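Local coordinates for probable E3 ubiquitin-protein ligase HERC1 (Homo sapiens, PDB 4QT6) that probably acts as an E3 ubiquitin-protein ligase, its SPRY (B30.2) domain being a beta-sandwich module of a kind that commonly mediates protein-protein interaction, at residues V140-Y143 and G148-V151. Numbering follows the deposited sequence.
Sequences VMFY and GEKV. With ARF (formamide), chain B.
A buried glutamate side chain packs against the ring of Phe142: Glu149 lays its CB 3.5 Å from CE1 of the phenylalanine, while its carboxylate is turned only 16° from the ring plane. The contact joins the two antiparallel sheets of the SPRY beta-sandwich, strand 137-142 facing strand 150-154 with no hydrogen bond between segments 140-143 and 148-151. Glu149 runs past the ring in the opposite sense and bends at chi2 (89°), folding the carboxylate back so that OE1 lies 4.1 Å from Phe142 CD1. The buried acid is satisfied at both oxygens, OE2 by Ser144 and OE1 by His20, whose ring also stacks with Phe142. Further along the strands, Val140 and Val151 cross at a slant and meet through two methyl pairs, Val140 CG2 with Val151 CG1 at 3.7 Å and Val140 CG1 with Val151 CG2 at 3.8 Å; Phe43 of strand 38-47 touches both valines. Val151 CG2 also lies 4.1 Å from Phe142 CE1. The Tyr143 side chain sets out away from segment 148-151, and its hydroxyl lines a formamide pocket with Asn52, Glu53, Arg79 and Tyr81. Also bonded to Arg79 NE, Tyr143 OH donates a 2.6 Å hydrogen bond to the formamide O, at the ring's edge.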
loop_
_atom_site.group_PDB
_atom_site.type_symbol
_atom_site.label_atom_id
_atom_site.label_comp_id
_atom_site.label_asym_id
_atom_site.label_seq_id
_atom_site.Cartn_x
_atom_site.Cartn_y
_atom_site.Cartn_z
ATOM N N VAL A 140 -0.991 -0.425 -3.707
ATOM C CA VAL A 140 -1.631 -1.574 -3.098
ATOM C C VAL A 140 -1.129 -2.772 -3.875
ATOM O O VAL A 140 -0.972 -2.698 -5.098
ATOM C CB VAL A 140 -3.165 -1.446 -3.211
ATOM C CG1 VAL A 140 -3.858 -2.702 -2.734
ATOM C CG2 VAL A 140 -3.641 -0.228 -2.437
HETATM N N MSE A 141 -0.861 -3.869 -3.169
HETATM C CA MSE A 141 -0.456 -5.131 -3.807
HETATM C C MSE A 141 -1.307 -6.235 -3.228
HETATM O O MSE A 141 -1.622 -6.198 -2.041
HETATM C CB MSE A 141 1.036 -5.316 -3.506
HETATM C CG MSE A 141 1.751 -6.474 -4.195
HETATM SE SE MSE A 141 1.585 -8.188 -3.222
HETATM C CE MSE A 141 1.446 -7.585 -1.358
ATOM N N PHE A 142 -1.677 -7.211 -4.054
ATOM C CA PHE A 142 -2.404 -8.381 -3.600
ATOM C C PHE A 142 -1.592 -9.638 -3.888
ATOM O O PHE A 142 -1.173 -9.847 -5.027
ATOM C CB PHE A 142 -3.739 -8.469 -4.330
ATOM C CG PHE A 142 -4.592 -7.235 -4.213
ATOM C CD1 PHE A 142 -5.224 -6.906 -3.010
ATOM C CD2 PHE A 142 -4.799 -6.420 -5.328
ATOM C CE1 PHE A 142 -6.011 -5.774 -2.920
ATOM C CE2 PHE A 142 -5.596 -5.276 -5.238
ATOM C CZ PHE A 142 -6.187 -4.960 -4.033
ATOM N N TYR A 143 -1.367 -10.451 -2.857
ATOM C CA TYR A 143 -0.606 -11.703 -3.023
ATOM C C TYR A 143 -1.488 -12.923 -3.058
ATOM O O TYR A 143 -0.982 -14.053 -3.197
ATOM C CB TYR A 143 0.501 -11.859 -1.972
ATOM C CG TYR A 143 0.040 -11.803 -0.543
ATOM C CD1 TYR A 143 -0.478 -12.924 0.085
ATOM C CD2 TYR A 143 0.110 -10.626 0.188
ATOM C CE1 TYR A 143 -0.917 -12.871 1.381
ATOM C CE2 TYR A 143 -0.317 -10.567 1.504
ATOM C CZ TYR A 143 -0.804 -11.700 2.109
ATOM O OH TYR A 143 -1.208 -11.642 3.411
ATOM N N GLY A 148 -10.825 -10.288 -6.094
ATOM C CA GLY A 148 -11.940 -9.795 -5.288
ATOM C C GLY A 148 -11.719 -8.725 -4.253
ATOM O O GLY A 148 -12.668 -8.018 -3.870
ATOM N N GLU A 149 -10.501 -8.629 -3.739
ATOM C CA GLU A 149 -10.227 -7.640 -2.705
ATOM C C GLU A 149 -10.379 -6.262 -3.317
ATOM O O GLU A 149 -10.161 -6.102 -4.510
ATOM C CB GLU A 149 -8.813 -7.758 -2.154
ATOM C CG GLU A 149 -8.453 -9.059 -1.449
ATOM C CD GLU A 149 -7.913 -10.114 -2.384
ATOM O OE1 GLU A 149 -7.965 -9.940 -3.611
ATOM O OE2 GLU A 149 -7.433 -11.142 -1.882
ATOM N N LYS A 150 -10.732 -5.276 -2.493
ATOM C CA LYS A 150 -10.890 -3.891 -2.951
ATOM C C LYS A 150 -10.344 -2.903 -1.934
ATOM O O LYS A 150 -10.627 -3.015 -0.739
ATOM C CB LYS A 150 -12.365 -3.546 -3.223
ATOM C CG LYS A 150 -13.023 -4.359 -4.313
ATOM C CD LYS A 150 -14.406 -3.794 -4.591
ATOM C CE LYS A 150 -15.161 -4.698 -5.562
ATOM N NZ LYS A 150 -16.245 -4.005 -6.305
ATOM N N VAL A 151 -9.551 -1.946 -2.404
ATOM C CA VAL A 151 -8.977 -0.897 -1.540
ATOM C C VAL A 151 -9.252 0.464 -2.152
ATOM O O VAL A 151 -9.014 0.676 -3.349
ATOM C CB VAL A 151 -7.445 -1.094 -1.372
ATOM C CG1 VAL A 151 -6.817 -0.014 -0.487
ATOM C CG2 VAL A 151 -7.146 -2.475 -0.800
HETATM N N ARF B . -3.670 -14.684 4.712
HETATM C C ARF B . -2.363 -14.790 4.941
HETATM O O ARF B . -1.584 -13.950 4.518
#